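Local coordinates for protein glucose-6-phosphate isomerase (Plasmodium falciparum, PDB 3QKI) that probably catalyses the reversible conversion of alpha-D-glucose 6-phosphate to beta-D-fructose 6-phosphate, an early step of glycolysis, at residues V103-E107 against N547-W552; G310-S314 against Q394-S399; C416-F420 against R536-E540. One frame throughout, in Å; residues are numbered along the deposited sequence.

Contact 1: V103-E107 against N547-W552; sequences VNMTE and NSFDQW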
ATOM      1  N   VAL A 103      -8.775  30.568   4.695  1.00 15.52           N
ATOM      2  CA  VAL A 103      -9.418  29.471   5.417  1.00 15.22           C
ATOM      3  C   VAL A 103      -8.438  28.571   6.192  1.00 19.94           C
ATOM      4  O   VAL A 103      -8.859  27.867   7.112  1.00 18.60           O
ATOM      5  CB  VAL A 103     -10.459  28.695   4.573  1.00 18.02           C
ATOM      6  CG1 VAL A 103     -11.548  29.633   4.066  1.00 17.09           C
ATOM      7  CG2 VAL A 103      -9.799  27.949   3.419  1.00 18.33           C
ATOM      8  N   ASN A 104      -7.131  28.606   5.827  1.00 15.67           N
ATOM      9  CA  ASN A 104      -6.104  27.864   6.548  1.00 15.21           C
ATOM     10  C   ASN A 104      -5.797  28.804   7.710  1.00 20.33           C
ATOM     11  O   ASN A 104      -4.947  29.694   7.612  1.00 16.99           O
ATOM     12  CB  ASN A 104      -4.892  27.615   5.648  1.00 13.24           C
ATOM     13  CG  ASN A 104      -3.745  26.922   6.318  1.00 17.66           C
ATOM     14  OD1 ASN A 104      -3.709  26.720   7.533  1.00 15.05           O
ATOM     15  ND2 ASN A 104      -2.754  26.571   5.537  1.00 14.15           N
ATOM     16  N   MET A 105      -6.569  28.649   8.787  1.00 19.35           N
ATOM     17  CA  MET A 105      -6.569  29.553   9.939  1.00 19.74           C
ATOM     18  C   MET A 105      -5.384  29.446  10.908  1.00 24.54           C
ATOM     19  O   MET A 105      -5.197  30.348  11.716  1.00 25.82           O
ATOM     20  CB  MET A 105      -7.948  29.550  10.650  1.00 21.49           C
ATOM     21  CG  MET A 105      -8.598  28.135  10.802  1.00 25.85           C
ATOM     22  SD  MET A 105      -7.835  26.969  11.966  1.00 30.34           S
ATOM     23  CE  MET A 105      -7.966  27.893  13.537  1.00 26.66           C
ATOM     24  N   THR A 106      -4.552  28.396  10.811  1.00 18.33           N
ATOM     25  CA  THR A 106      -3.394  28.318  11.699  1.00 17.37           C
ATOM     26  C   THR A 106      -2.161  28.930  11.045  1.00 21.58           C
ATOM     27  O   THR A 106      -1.257  29.339  11.749  1.00 21.93           O
ATOM     28  CB  THR A 106      -3.120  26.899  12.206  1.00 15.80           C
ATOM     29  OG1 THR A 106      -2.698  26.095  11.110  1.00 12.67           O
ATOM     30  CG2 THR A 106      -4.312  26.289  12.931  1.00 17.07           C
ATOM     31  N   GLU A 107      -2.099  28.938   9.716  1.00 18.05           N
ATOM     32  CA  GLU A 107      -0.978  29.504   8.977  1.00 17.45           C
ATOM     33  C   GLU A 107      -1.386  30.835   8.327  1.00 21.34           C
ATOM     34  O   GLU A 107      -0.542  31.505   7.746  1.00 21.04           O
ATOM     35  CB  GLU A 107      -0.467  28.508   7.926  1.00 17.81           C
ATOM     36  CG  GLU A 107       0.159  27.258   8.527  1.00 21.11           C
ATOM     37  CD  GLU A 107       0.543  26.178   7.536  1.00 38.62           C
ATOM     38  OE1 GLU A 107      -0.287  25.865   6.656  1.00 36.90           O
ATOM     39  OE2 GLU A 107       1.656  25.618   7.657  1.00 41.08           O
ATOM     40  N   ASN A 547      -8.854  21.940  10.626  1.00 12.56           N
ATOM     41  CA  ASN A 547      -8.133  22.641   9.575  1.00 13.34           C
ATOM     42  C   ASN A 547      -7.458  21.576   8.673  1.00 18.17           C
ATOM     43  O   ASN A 547      -6.495  20.946   9.085  1.00 18.19           O
ATOM     44  CB  ASN A 547      -7.123  23.642  10.154  1.00 11.94           C
ATOM     45  CG  ASN A 547      -6.367  24.426   9.095  1.00 22.35           C
ATOM     46  OD1 ASN A 547      -6.735  24.454   7.925  1.00 17.02           O
ATOM     47  ND2 ASN A 547      -5.312  25.102   9.486  1.00 14.07           N
ATOM     48  N   SER A 548      -7.985  21.373   7.462  1.00 15.52           N
ATOM     49  CA  SER A 548      -7.492  20.376   6.497  1.00 15.23           C
ATOM     50  C   SER A 548      -6.191  20.804   5.834  1.00 18.66           C
ATOM     51  O   SER A 548      -5.601  20.035   5.086  1.00 18.38           O
ATOM     52  CB  SER A 548      -8.510  20.207   5.366  1.00 15.46           C
ATOM     53  OG  SER A 548      -9.717  19.605   5.779  1.00 11.80           O
ATOM     54  N   PHE A 549      -5.784  22.053   6.052  1.00 12.72           N
ATOM     55  CA  PHE A 549      -4.754  22.701   5.295  1.00 11.60           C
ATOM     56  C   PHE A 549      -3.379  22.868   5.894  1.00 16.16           C
ATOM     57  O   PHE A 549      -2.472  23.255   5.177  1.00 15.88           O
ATOM     58  CB  PHE A 549      -5.332  24.013   4.701  1.00 11.37           C
ATOM     59  CG  PHE A 549      -6.689  23.772   4.088  1.00 11.78           C
ATOM     60  CD1 PHE A 549      -7.839  24.299   4.672  1.00 14.62           C
ATOM     61  CD2 PHE A 549      -6.830  22.972   2.954  1.00 12.70           C
ATOM     62  CE1 PHE A 549      -9.097  24.079   4.096  1.00 15.07           C
ATOM     63  CE2 PHE A 549      -8.093  22.726   2.405  1.00 15.64           C
ATOM     64  CZ  PHE A 549      -9.213  23.299   2.967  1.00 13.63           C
ATOM     65  N   ASP A 550      -3.209  22.536   7.177  1.00 12.86           N
ATOM     66  CA  ASP A 550      -1.924  22.646   7.823  1.00 12.12           C
ATOM     67  C   ASP A 550      -1.378  21.236   8.079  1.00 15.40           C
ATOM     68  O   ASP A 550      -2.008  20.234   7.709  1.00 13.53           O
ATOM     69  CB  ASP A 550      -2.066  23.461   9.138  1.00 14.25           C
ATOM     70  CG  ASP A 550      -3.049  22.907  10.175  1.00 17.59           C
ATOM     71  OD1 ASP A 550      -3.446  21.723  10.060  1.00 18.45           O
ATOM     72  OD2 ASP A 550      -3.395  23.646  11.116  1.00 21.27           O
ATOM     73  N   GLN A 551      -0.185  21.146   8.676  1.00 12.20           N
ATOM     74  CA  GLN A 551       0.431  19.852   8.987  1.00 11.36           C
ATOM     75  C   GLN A 551       1.486  20.035  10.074  1.00 14.25           C
ATOM     76  O   GLN A 551       2.645  19.709   9.880  1.00 13.14           O
ATOM     77  CB  GLN A 551       0.957  19.093   7.730  1.00 13.10           C
ATOM     78  CG  GLN A 551       1.959  19.864   6.826  1.00 18.18           C
ATOM     79  CD  GLN A 551       1.321  21.026   6.082  1.00 25.00           C
ATOM     80  OE1 GLN A 551       0.258  20.896   5.460  1.00 21.03           O
ATOM     81  NE2 GLN A 551       1.929  22.210   6.161  1.00 18.04           N
ATOM     82  N   TRP A 552       1.069  20.572  11.228  1.00 13.28           N
ATOM     83  CA  TRP A 552       1.974  20.830  12.363  1.00 13.87           C
ATOM     84  C   TRP A 552       2.567  19.573  12.965  1.00 15.52           C
ATOM     85  O   TRP A 552       3.610  19.646  13.616  1.00 16.01           O
ATOM     86  CB  TRP A 552       1.262  21.654  13.441  1.00 13.09           C
ATOM     87  CG  TRP A 552       0.867  23.017  12.959  1.00 15.18           C
ATOM     88  CD1 TRP A 552      -0.393  23.471  12.725  1.00 18.35           C
ATOM     89  CD2 TRP A 552       1.751  24.081  12.608  1.00 15.38           C
ATOM     90  NE1 TRP A 552      -0.351  24.770  12.279  1.00 18.46           N
ATOM     91  CE2 TRP A 552       0.954  25.172  12.206  1.00 19.74           C
ATOM     92  CE3 TRP A 552       3.152  24.224  12.600  1.00 17.21           C
ATOM     93  CZ2 TRP A 552       1.505  26.402  11.824  1.00 18.89           C
ATOM     94  CZ3 TRP A 552       3.699  25.443  12.214  1.00 18.91           C
ATOM     95  CH2 TRP A 552       2.878  26.516  11.843  1.00 19.77           C
TER
HETATM   96  O   HOH W   1       1.473  23.399   9.396  1.00 13.46           O
HETATM   97  O   HOH W   2       0.006  24.230   4.773  1.00 25.26           O
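An Asx turn in the loop 547-552 receives the loop 103-107, Asn547 meeting Asn104 amide against amide close to the sugar-phosphate site of this phosphoglucose isomerase. Asn547 OD1 closes the turn by accepting from Phe549 N (3.2 Å), which leaves Asn547 ND2 to donate to Asn104 OD1 at 3.0 Å, virtually straight at 178°. The acceptor lies in the Asn547 amide plane, but the donor stands above the carbonyl plane of Asn104, and the two amide planes are 61° apart. The other end of the Asn104 amide is held within its own loop: Asn104 ND2 donates to the anti lone pair of Glu107 OE1 (2.8 Å). Bonds at both ends thus fix its rotation. Thr106 is the second joint. With chi1 at 68°, Thr106 OG1 sits between the backbone N and the carbonyl carbon and faces the opposing loop, where it donates to the anti lone pair of Asp550 OD2 (2.5 Å) and accepts from Trp552 NE1 (2.9 Å), near the indole plane at the ring edge. Water 1, over the centre of that indole, donates to Glu107 OE2 and accepts from Gln551 N, stitching the two loops together again, while Glu107 CG rests 3.7 Å from Trp552 CZ2. At the far end the join turns apolar, Val103 CG2 reaching Phe549 CE1 at 4.0 Å. Lys402 forms a salt bridge with Asp550 OD1, and Arg312 binds the carbonyls of Ser548 and Asp550 as well as Gln551 OE1. Lys505 of the second subunit makes a cation-pi contact with Trp552. Helix 90-99 packs on Val103, and helix 388-400 touches Ser548 and Gln551, so the paired loops bridge these two helices.

Contact 2: G310-S314 against Q394-S399; sequences GGRFS and QLSMES
Arg312 grips helix 388-400 by two bonds. Arg312 NH1 forms a salt bridge with Glu398 OE1 at 2.8 Å, tilted from the guanidinium plane and meeting the oxygen from above the carboxylate plane. Arg312 NE donates to Ser399 OG, also at 2.8 Å, with that hydroxyl at the guanidinium edge. Ser399 OG in turn donates to Leu395 O (2.7 Å), nearly in line with the C=O, which steadies it as an acceptor. Gln394 NE2 reaches Glu398 OE1 at 2.9 Å from the opposite face to Arg312 NH1, and water 3 links the same oxygen to Arg312 N. Gln394 and Glu398 are known to bind beta-D-fructose 6-phosphate in this protein, although no sugar occupies the site here; Arg312 and Gln394 together hold the Glu398 carboxylate from its two faces. The extended Arg312 chain runs alongside the helix, Arg312 CB lying 3.8 Å from Gln394 CD. On the apolar side of the contact Leu395 CD1 makes a CH-pi contact over the Phe313 ring, 4.0 Å from its centroid and 28° off the normal. Phe313 also stacks on His113 and packs against Val538 of helix 523-543.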
ATOM      1  N   GLY A 310      -1.208  23.683  -1.429  1.00 14.17           N
ATOM      2  CA  GLY A 310      -0.703  22.728  -0.438  1.00 14.17           C
ATOM      3  C   GLY A 310      -0.036  21.565  -1.147  1.00 15.79           C
ATOM      4  O   GLY A 310      -0.489  21.202  -2.223  1.00 14.75           O
ATOM      5  N   GLY A 311       1.050  21.031  -0.591  1.00 12.83           N
ATOM      6  CA  GLY A 311       1.787  19.901  -1.159  1.00 13.69           C
ATOM      7  C   GLY A 311       0.906  18.762  -1.641  1.00 16.56           C
ATOM      8  O   GLY A 311       0.981  18.370  -2.806  1.00 16.58           O
ATOM      9  N   ARG A 312       0.010  18.279  -0.775  1.00 15.26           N
ATOM     10  CA  ARG A 312      -0.944  17.197  -1.101  1.00 14.44           C
ATOM     11  C   ARG A 312      -2.061  17.613  -2.103  1.00 16.14           C
ATOM     12  O   ARG A 312      -2.860  16.761  -2.490  1.00 14.09           O
ATOM     13  CB  ARG A 312      -1.541  16.582   0.173  1.00 15.19           C
ATOM     14  CG  ARG A 312      -2.280  17.578   1.055  1.00 16.70           C
ATOM     15  CD  ARG A 312      -2.389  17.031   2.455  1.00 16.02           C
ATOM     16  NE  ARG A 312      -2.961  18.009   3.372  1.00 17.42           N
ATOM     17  CZ  ARG A 312      -2.244  18.792   4.164  1.00 26.42           C
ATOM     18  NH1 ARG A 312      -0.918  18.716   4.161  1.00 15.00           N
ATOM     19  NH2 ARG A 312      -2.846  19.648   4.976  1.00 13.36           N
ATOM     20  N   PHE A 313      -2.123  18.911  -2.489  1.00 12.43           N
ATOM     21  CA  PHE A 313      -3.063  19.452  -3.486  1.00 12.14           C
ATOM     22  C   PHE A 313      -2.257  20.043  -4.681  1.00 16.41           C
ATOM     23  O   PHE A 313      -2.781  20.845  -5.448  1.00 17.79           O
ATOM     24  CB  PHE A 313      -3.909  20.578  -2.847  1.00 14.01           C
ATOM     25  CG  PHE A 313      -4.807  20.165  -1.701  1.00 15.54           C
ATOM     26  CD1 PHE A 313      -6.078  19.646  -1.944  1.00 18.31           C
ATOM     27  CD2 PHE A 313      -4.408  20.351  -0.380  1.00 16.57           C
ATOM     28  CE1 PHE A 313      -6.932  19.302  -0.888  1.00 19.06           C
ATOM     29  CE2 PHE A 313      -5.253  19.989   0.680  1.00 19.66           C
ATOM     30  CZ  PHE A 313      -6.515  19.472   0.416  1.00 18.09           C
ATOM     31  N   SER A 314      -0.982  19.686  -4.809  1.00 12.45           N
ATOM     32  CA  SER A 314      -0.069  20.293  -5.799  1.00 11.46           C
ATOM     33  C   SER A 314       0.057  19.667  -7.194  1.00 14.07           C
ATOM     34  O   SER A 314       0.637  20.303  -8.064  1.00 13.51           O
ATOM     35  CB  SER A 314       1.306  20.551  -5.178  1.00 14.08           C
ATOM     36  OG  SER A 314       2.084  19.367  -5.101  1.00 18.31           O
ATOM     37  N   GLN A 394      -2.136  10.157   1.664  1.00 10.72           N
ATOM     38  CA  GLN A 394      -1.626  11.460   2.104  1.00 10.27           C
ATOM     39  C   GLN A 394      -2.728  12.532   2.071  1.00 14.98           C
ATOM     40  O   GLN A 394      -2.913  13.243   3.064  1.00 16.16           O
ATOM     41  CB  GLN A 394      -0.406  11.938   1.303  1.00 11.18           C
ATOM     42  CG  GLN A 394      -0.012  13.372   1.741  1.00 16.06           C
ATOM     43  CD  GLN A 394       1.103  14.004   0.992  1.00 29.47           C
ATOM     44  OE1 GLN A 394       1.267  13.793  -0.188  1.00 27.64           O
ATOM     45  NE2 GLN A 394       1.892  14.820   1.677  1.00 25.09           N
ATOM     46  N   LEU A 395      -3.450  12.646   0.939  1.00  9.64           N
ATOM     47  CA  LEU A 395      -4.505  13.635   0.746  1.00  9.39           C
ATOM     48  C   LEU A 395      -5.501  13.612   1.907  1.00 15.07           C
ATOM     49  O   LEU A 395      -5.789  14.655   2.472  1.00 13.76           O
ATOM     50  CB  LEU A 395      -5.214  13.430  -0.608  1.00  9.67           C
ATOM     51  CG  LEU A 395      -6.420  14.360  -0.907  1.00 15.84           C
ATOM     52  CD1 LEU A 395      -5.997  15.818  -1.001  1.00 17.03           C
ATOM     53  CD2 LEU A 395      -7.108  13.953  -2.188  1.00 16.48           C
ATOM     54  N   SER A 396      -5.958  12.415   2.308  1.00 11.13           N
ATOM     55  CA  SER A 396      -6.920  12.266   3.401  1.00  9.79           C
ATOM     56  C   SER A 396      -6.276  12.412   4.772  1.00 13.12           C
ATOM     57  O   SER A 396      -6.700  13.249   5.561  1.00 11.82           O
ATOM     58  CB  SER A 396      -7.600  10.901   3.312  1.00 13.08           C
ATOM     59  OG  SER A 396      -8.193  10.774   2.027  1.00 28.78           O
ATOM     60  N   MET A 397      -5.291  11.543   5.069  1.00 10.15           N
ATOM     61  CA  MET A 397      -4.670  11.434   6.375  1.00  8.77           C
ATOM     62  C   MET A 397      -3.891  12.642   6.841  1.00 12.17           C
ATOM     63  O   MET A 397      -3.962  12.989   8.021  1.00 11.40           O
ATOM     64  CB  MET A 397      -3.873  10.134   6.499  1.00 10.34           C
ATOM     65  CG  MET A 397      -4.766   8.908   6.351  1.00 13.32           C
ATOM     66  SD  MET A 397      -3.933   7.338   6.260  1.00 15.65           S
ATOM     67  CE  MET A 397      -3.405   7.097   7.975  1.00 11.78           C
ATOM     68  N   GLU A 398      -3.143  13.277   5.942  1.00  9.58           N
ATOM     69  CA  GLU A 398      -2.379  14.461   6.321  1.00  8.73           C
ATOM     70  C   GLU A 398      -3.289  15.674   6.440  1.00 10.70           C
ATOM     71  O   GLU A 398      -3.034  16.557   7.249  1.00 13.08           O
ATOM     72  CB  GLU A 398      -1.180  14.660   5.387  1.00 10.29           C
ATOM     73  CG  GLU A 398      -0.202  15.708   5.875  1.00 19.43           C
ATOM     74  CD  GLU A 398       0.973  15.916   4.951  1.00 41.64           C
ATOM     75  OE1 GLU A 398       0.772  16.461   3.842  1.00 30.45           O
ATOM     76  OE2 GLU A 398       2.100  15.521   5.331  1.00 45.37           O
ATOM     77  N   SER A 399      -4.383  15.715   5.676  1.00 10.05           N
ATOM     78  CA  SER A 399      -5.286  16.858   5.774  1.00  9.64           C
ATOM     79  C   SER A 399      -6.124  16.724   7.028  1.00 12.40           C
ATOM     80  O   SER A 399      -6.230  17.657   7.793  1.00 11.81           O
ATOM     81  CB  SER A 399      -6.249  16.928   4.577  1.00 11.47           C
ATOM     82  OG  SER A 399      -5.635  17.162   3.322  1.00 15.30           O
TER
HETATM   83  O   HOH W   3       1.207  18.650   1.922  1.00 30.44           O

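Contact 3: C416-F420 against R536-E540; sequences CQVYF and RIVAE
Tyr419 and Gln417 face Arg536 and Glu540 in a buried, largely water-mediated contact between the strand 418-420 region and helix 523-543. The short segments 418-420 and 536-540 run almost antiparallel (169°), with axes 14.9 Å apart, so only long side chains and ordered water bridge the gap. Tyr419 OH comes in over one face of the Arg536 guanidinium, 3.0 Å from Arg536 NH2; ring and guanidinium planes are 67° apart, and the N-H groups do not point at the hydroxyl, so this is a polar contact rather than a hydrogen bond. Tyr419 OH instead donates to water 4 (2.6 Å to its O), in the plane of the ring. That water donates to Gln417 OE1 (2.7 Å) and to Glu540 OE1 (2.8 Å), tying three side chains to one point. Water 5 lies between Gln417 OE1 and Glu540 OE2, whose own separation is 3.8 Å. Within the helix, Arg536 NE donates to Glu540 OE1 at 3.1 Å, in the guanidinium plane and part of a salt bridge. A bend at chi2 (-99°) swings the arginine chain round into line with this partner one turn on. Ile537 CD1 packs loosely against the hydroxyl, 4.1 Å from Tyr419 OH. The remaining polar ends are taken up nearby: Ser364 bonds to Gln417 NE2, Arg536 NH2 and Glu540 OE2, while Glu444 forms a salt bridge with Arg536 NH2. Strand 418-420 is an edge strand, within this chain, of the mixed sheet, parallel to 375-380, to which helix 388-400 connects it in a beta-alpha-beta crossover. A helix layer set over such a largely parallel sheet is consistent with a sugar isomerase (SIS) domain of the phosphoglucose isomerase family.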
ATOM      1  N   CYS A 416      -9.819  11.894  10.726  1.00 14.06           N
ATOM      2  CA  CYS A 416      -9.626  11.040   9.546  1.00 13.43           C
ATOM      3  C   CYS A 416      -9.443   9.572   9.855  1.00 14.36           C
ATOM      4  O   CYS A 416      -8.709   9.210  10.782  1.00 12.51           O
ATOM      5  CB  CYS A 416      -8.501  11.547   8.660  1.00 12.93           C
ATOM      6  SG  CYS A 416      -8.496  10.803   7.024  1.00 16.26           S
ATOM      7  N   GLN A 417     -10.080   8.736   9.030  1.00 11.29           N
ATOM      8  CA  GLN A 417      -9.935   7.285   9.086  1.00 10.21           C
ATOM      9  C   GLN A 417      -8.533   6.885   8.599  1.00 13.56           C
ATOM     10  O   GLN A 417      -7.837   7.686   7.959  1.00 12.63           O
ATOM     11  CB  GLN A 417     -10.960   6.611   8.149  1.00 11.78           C
ATOM     12  CG  GLN A 417     -12.417   6.779   8.560  1.00 16.17           C
ATOM     13  CD  GLN A 417     -13.084   7.846   7.735  1.00 19.52           C
ATOM     14  OE1 GLN A 417     -12.547   8.934   7.550  1.00 16.57           O
ATOM     15  NE2 GLN A 417     -14.274   7.544   7.207  1.00 10.18           N
ATOM     16  N   VAL A 418      -8.141   5.636   8.861  1.00 12.44           N
ATOM     17  CA  VAL A 418      -6.915   5.071   8.297  1.00 12.02           C
ATOM     18  C   VAL A 418      -7.332   4.628   6.880  1.00 16.36           C
ATOM     19  O   VAL A 418      -8.298   3.888   6.727  1.00 12.98           O
ATOM     20  CB  VAL A 418      -6.379   3.875   9.105  1.00 15.33           C
ATOM     21  CG1 VAL A 418      -5.348   3.109   8.297  1.00 14.97           C
ATOM     22  CG2 VAL A 418      -5.784   4.334  10.428  1.00 14.33           C
ATOM     23  N   TYR A 419      -6.635   5.121   5.858  1.00 14.58           N
ATOM     24  CA  TYR A 419      -6.901   4.755   4.468  1.00 12.75           C
ATOM     25  C   TYR A 419      -5.869   3.741   4.027  1.00 16.91           C
ATOM     26  O   TYR A 419      -4.683   3.872   4.352  1.00 14.91           O
ATOM     27  CB  TYR A 419      -6.801   5.986   3.563  1.00 12.27           C
ATOM     28  CG  TYR A 419      -8.049   6.816   3.505  1.00 11.28           C
ATOM     29  CD1 TYR A 419      -8.834   6.843   2.359  1.00 13.00           C
ATOM     30  CD2 TYR A 419      -8.437   7.606   4.587  1.00 10.54           C
ATOM     31  CE1 TYR A 419      -9.972   7.648   2.283  1.00 17.27           C
ATOM     32  CE2 TYR A 419      -9.610   8.364   4.544  1.00 10.46           C
ATOM     33  CZ  TYR A 419     -10.357   8.404   3.380  1.00 18.18           C
ATOM     34  OH  TYR A 419     -11.480   9.197   3.317  1.00 18.56           O
ATOM     35  N   PHE A 420      -6.317   2.731   3.275  1.00 13.04           N
ATOM     36  CA  PHE A 420      -5.429   1.706   2.742  1.00 12.03           C
ATOM     37  C   PHE A 420      -6.108   1.073   1.529  1.00 17.91           C
ATOM     38  O   PHE A 420      -7.259   1.396   1.204  1.00 17.65           O
ATOM     39  CB  PHE A 420      -5.085   0.648   3.826  1.00 11.34           C
ATOM     40  CG  PHE A 420      -6.197  -0.340   4.102  1.00 12.20           C
ATOM     41  CD1 PHE A 420      -6.144  -1.640   3.589  1.00 14.09           C
ATOM     42  CD2 PHE A 420      -7.323   0.037   4.836  1.00 13.40           C
ATOM     43  CE1 PHE A 420      -7.181  -2.548   3.832  1.00 14.05           C
ATOM     44  CE2 PHE A 420      -8.364  -0.866   5.071  1.00 14.07           C
ATOM     45  CZ  PHE A 420      -8.280  -2.154   4.579  1.00 12.82           C
ATOM     46  N   ARG A 536     -13.921  16.014  -1.732  1.00 11.93           N
ATOM     47  CA  ARG A 536     -14.423  15.215  -0.617  1.00 11.95           C
ATOM     48  C   ARG A 536     -13.662  15.515   0.660  1.00 15.85           C
ATOM     49  O   ARG A 536     -14.292  15.698   1.695  1.00 14.95           O
ATOM     50  CB  ARG A 536     -14.371  13.699  -0.963  1.00 13.98           C
ATOM     51  CG  ARG A 536     -14.827  12.749   0.147  1.00 21.64           C
ATOM     52  CD  ARG A 536     -13.622  12.194   0.885  1.00 28.14           C
ATOM     53  NE  ARG A 536     -13.939  11.092   1.802  1.00 28.66           N
ATOM     54  CZ  ARG A 536     -14.018   9.814   1.438  1.00 30.86           C
ATOM     55  NH1 ARG A 536     -13.858   9.465   0.170  1.00 18.79           N
ATOM     56  NH2 ARG A 536     -14.272   8.879   2.341  1.00 17.86           N
ATOM     57  N   ILE A 537     -12.305  15.574   0.589  1.00 13.49           N
ATOM     58  CA  ILE A 537     -11.461  15.866   1.755  1.00 13.41           C
ATOM     59  C   ILE A 537     -11.683  17.275   2.313  1.00 14.91           C
ATOM     60  O   ILE A 537     -11.801  17.439   3.533  1.00 16.01           O
ATOM     61  CB  ILE A 537      -9.983  15.478   1.502  1.00 16.73           C
ATOM     62  CG1 ILE A 537      -9.830  13.926   1.535  1.00 19.04           C
ATOM     63  CG2 ILE A 537      -9.014  16.152   2.452  1.00 17.25           C
ATOM     64  CD1 ILE A 537     -10.510  13.159   2.802  1.00 31.17           C
ATOM     65  N   VAL A 538     -11.807  18.267   1.426  1.00 10.29           N
ATOM     66  CA  VAL A 538     -12.081  19.645   1.814  1.00 10.59           C
ATOM     67  C   VAL A 538     -13.466  19.712   2.529  1.00 13.27           C
ATOM     68  O   VAL A 538     -13.557  20.290   3.607  1.00 13.16           O
ATOM     69  CB  VAL A 538     -11.976  20.613   0.605  1.00 13.41           C
ATOM     70  CG1 VAL A 538     -12.638  21.956   0.898  1.00 12.16           C
ATOM     71  CG2 VAL A 538     -10.523  20.797   0.180  1.00 13.55           C
ATOM     72  N   ALA A 539     -14.500  19.063   1.963  1.00 11.82           N
ATOM     73  CA  ALA A 539     -15.845  19.037   2.550  1.00 11.91           C
ATOM     74  C   ALA A 539     -15.808  18.345   3.902  1.00 15.26           C
ATOM     75  O   ALA A 539     -16.408  18.841   4.854  1.00 16.03           O
ATOM     76  CB  ALA A 539     -16.826  18.323   1.628  1.00 12.63           C
ATOM     77  N   GLU A 540     -15.067  17.229   4.004  1.00 10.57           N
ATOM     78  CA  GLU A 540     -14.989  16.467   5.223  1.00  9.73           C
ATOM     79  C   GLU A 540     -14.298  17.203   6.381  1.00 14.78           C
ATOM     80  O   GLU A 540     -14.725  17.058   7.532  1.00 13.60           O
ATOM     81  CB  GLU A 540     -14.418  15.063   4.972  1.00 11.20           C
ATOM     82  CG  GLU A 540     -14.869  14.073   6.024  1.00 24.94           C
ATOM     83  CD  GLU A 540     -14.601  12.618   5.719  1.00 43.68           C
ATOM     84  OE1 GLU A 540     -14.122  12.303   4.604  1.00 28.93           O
ATOM     85  OE2 GLU A 540     -14.897  11.781   6.602  1.00 34.51           O
TER
HETATM   86  O   HOH W   4     -12.173  10.547   5.446  1.00 15.36           O
HETATM   87  O   HOH W   5     -13.620  11.211   8.734  1.00 30.00           O

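The three contacts lie close together around the sugar-phosphate site: the centre of contact 2 lies about 11 Å from that of contact 1 and about 10 Å from that of contact 3, with contacts 1 and 3 about 15 Å apart. Along the chain contact 1 is the outer closure, its segments 440 residues apart, and within that span contact 2 closes before contact 3 opens. Helix 388-400 leads from contact 2 to strand 418-420 of contact 3, and helix 523-543 from contact 3 to the loop of contact 1. Arg312 bonds to the loop 547-552, and Ser396 packs on Cys416, Tyr419 and Ile537. All three touch the second subunit, placing them beside the dimer interface.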